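Local structure of polycomb protein Sfmbt (Drosophila melanogaster, 5J8Y) at residues Asp46-Leu51 and Leu60-Leu65. The protein probably acts as a Polycomb-group repressor subunit whose SAM domain pairs with that of Scm, linking the DNA-targeted PhoRC complex to PRC1. Residues are numbered along the deposited sequence; the frame is centred on the assembly and turned at random.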
loop_
_atom_site.group_PDB
_atom_site.type_symbol
_atom_site.label_atom_id
_atom_site.label_comp_id
_atom_site.label_asym_id
_atom_site.label_seq_id
_atom_site.Cartn_x
_atom_site.Cartn_y
_atom_site.Cartn_z
ATOM N N ASP C 46 -4.586 -7.985 6.709
ATOM C CA ASP C 46 -4.153 -8.286 8.071
ATOM C C ASP C 46 -3.013 -9.305 8.069
ATOM O O ASP C 46 -2.121 -9.254 8.917
ATOM C CB ASP C 46 -5.325 -8.815 8.907
ATOM C CG ASP C 46 -6.315 -7.726 9.294
ATOM O OD1 ASP C 46 -5.894 -6.573 9.524
ATOM O OD2 ASP C 46 -7.526 -8.026 9.376
ATOM N N ASP C 47 -3.052 -10.224 7.107
ATOM C CA ASP C 47 -2.009 -11.234 6.948
ATOM C C ASP C 47 -0.778 -10.647 6.265
ATOM O O ASP C 47 0.357 -10.964 6.617
ATOM C CB ASP C 47 -2.529 -12.418 6.127
ATOM C CG ASP C 47 -3.794 -13.022 6.704
ATOM O OD1 ASP C 47 -3.901 -13.121 7.944
ATOM O OD2 ASP C 47 -4.683 -13.402 5.913
ATOM N N ILE C 48 -1.023 -9.793 5.279
ATOM C CA ILE C 48 0.038 -9.214 4.466
ATOM C C ILE C 48 0.889 -8.219 5.258
ATOM O O ILE C 48 2.065 -8.027 4.950
ATOM C CB ILE C 48 -0.565 -8.529 3.211
ATOM C CG1 ILE C 48 -1.029 -9.599 2.220
ATOM C CG2 ILE C 48 0.439 -7.600 2.529
ATOM C CD1 ILE C 48 -1.948 -9.089 1.132
ATOM N N MET C 49 0.293 -7.638 6.288
ATOM C CA MET C 49 0.945 -6.582 7.057
ATOM C C MET C 49 2.241 -7.087 7.723
ATOM O O MET C 49 3.288 -6.557 7.466
ATOM C CB MET C 49 0.004 -5.974 8.068
ATOM C CG MET C 49 -0.914 -4.909 7.513
ATOM S SD MET C 49 -0.102 -3.549 6.660
ATOM C CE MET C 49 0.887 -2.855 7.968
ATOM N N PRO C 50 2.177 -8.146 8.522
ATOM C CA PRO C 50 3.409 -8.661 9.134
ATOM C C PRO C 50 4.368 -9.303 8.130
ATOM O O PRO C 50 5.568 -9.347 8.399
ATOM C CB PRO C 50 2.897 -9.701 10.138
ATOM C CG PRO C 50 1.551 -10.088 9.643
ATOM C CD PRO C 50 0.983 -8.855 9.014
ATOM N N LEU C 51 3.901 -9.768 6.987
ATOM C CA LEU C 51 4.764 -10.341 5.976
ATOM C C LEU C 51 5.591 -9.286 5.323
ATOM O O LEU C 51 6.481 -9.609 4.618
ATOM C CB LEU C 51 4.005 -11.062 4.867
ATOM C CG LEU C 51 3.710 -12.549 4.971
ATOM C CD1 LEU C 51 3.124 -13.097 3.701
ATOM C CD2 LEU C 51 4.924 -13.374 5.362
ATOM N N LEU C 60 -0.309 -2.524 0.858
ATOM C CA LEU C 60 -1.365 -2.138 -0.027
ATOM C C LEU C 60 -1.042 -2.468 -1.478
ATOM O O LEU C 60 -1.869 -2.861 -2.223
ATOM C CB LEU C 60 -1.704 -0.703 0.142
ATOM C CG LEU C 60 -2.729 -0.396 1.220
ATOM C CD1 LEU C 60 -2.715 1.064 1.519
ATOM C CD2 LEU C 60 -4.142 -0.899 0.972
ATOM N N LYS C 61 0.198 -2.292 -1.833
ATOM C CA LYS C 61 0.656 -2.555 -3.161
ATOM C C LYS C 61 0.540 -4.031 -3.496
ATOM O O LYS C 61 0.108 -4.379 -4.545
ATOM C CB LYS C 61 2.057 -2.050 -3.367
ATOM C CG LYS C 61 2.168 -0.605 -3.818
ATOM C CD LYS C 61 3.604 -0.142 -3.679
ATOM C CE LYS C 61 3.865 1.271 -4.071
ATOM N NZ LYS C 61 5.219 1.648 -3.724
ATOM N N ILE C 62 0.915 -4.879 -2.559
ATOM C CA ILE C 62 0.818 -6.326 -2.713
ATOM C C ILE C 62 -0.643 -6.769 -2.729
ATOM O O ILE C 62 -1.024 -7.622 -3.529
ATOM C CB ILE C 62 1.579 -7.063 -1.582
ATOM C CG1 ILE C 62 3.093 -6.895 -1.756
ATOM C CG2 ILE C 62 1.224 -8.548 -1.547
ATOM C CD1 ILE C 62 3.664 -7.504 -3.024
ATOM N N SER C 63 -1.459 -6.199 -1.845
ATOM C CA SER C 63 -2.885 -6.513 -1.829
ATOM C C SER C 63 -3.505 -6.189 -3.184
ATOM O O SER C 63 -4.285 -6.973 -3.725
ATOM C CB SER C 63 -3.605 -5.742 -0.723
ATOM O OG SER C 63 -4.991 -6.048 -0.712
ATOM N N ASP C 64 -3.139 -5.032 -3.730
ATOM C CA ASP C 64 -3.654 -4.588 -5.021
ATOM C C ASP C 64 -3.230 -5.531 -6.139
ATOM O O ASP C 64 -4.025 -5.882 -7.011
ATOM C CB ASP C 64 -3.166 -3.173 -5.332
ATOM C CG ASP C 64 -3.747 -2.629 -6.620
ATOM O OD1 ASP C 64 -4.986 -2.671 -6.778
ATOM O OD2 ASP C 64 -2.964 -2.166 -7.477
ATOM N N LEU C 65 -1.964 -5.929 -6.109
ATOM C CA LEU C 65 -1.412 -6.824 -7.115
ATOM C C LEU C 65 -2.137 -8.170 -7.120
ATOM O O LEU C 65 -2.467 -8.700 -8.182
ATOM C CB LEU C 65 0.085 -7.020 -6.870
ATOM C CG LEU C 65 0.817 -8.021 -7.761
ATOM C CD1 LEU C 65 0.723 -7.626 -9.227
ATOM C CD2 LEU C 65 2.267 -8.133 -7.319
#
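I48 meets I62 and S63 through the end of a single side chain, a spare example of how one branched aliphatic residue can join a short helix to a long one. The apolar part is all van der Waals contact. With CG1 anti to its own carbonyl carbon and chi2 extended (165°), I48 reaches straight out from its helix, and CD1 lies against the backbone of the other, 4.0 Å from S63 CA. The same methyl lies 4.2 Å from I62 CG2, the branch that faces it, while the longer arm of I62, bent at chi2 (-63°), leads away from 46-51; I62 also packs on L18 and C23. I48 and I62 are both buried.

No hydrogen bond spans the two segments. S63 offers I48 its CB, while its OG, anti to the backbone N, is hydrogen-bonded to K45 NZ, just ahead of 46-51.

In the all-helical SAM fold this contact lays helix 45-51 against the long C-terminal helix 56-71, where A59 and I66 also touch I48. Helix 11-20 packs on I62, and M49, L60 and K61 meet the SAM domain of Scm, the partner chain of the heterodimer.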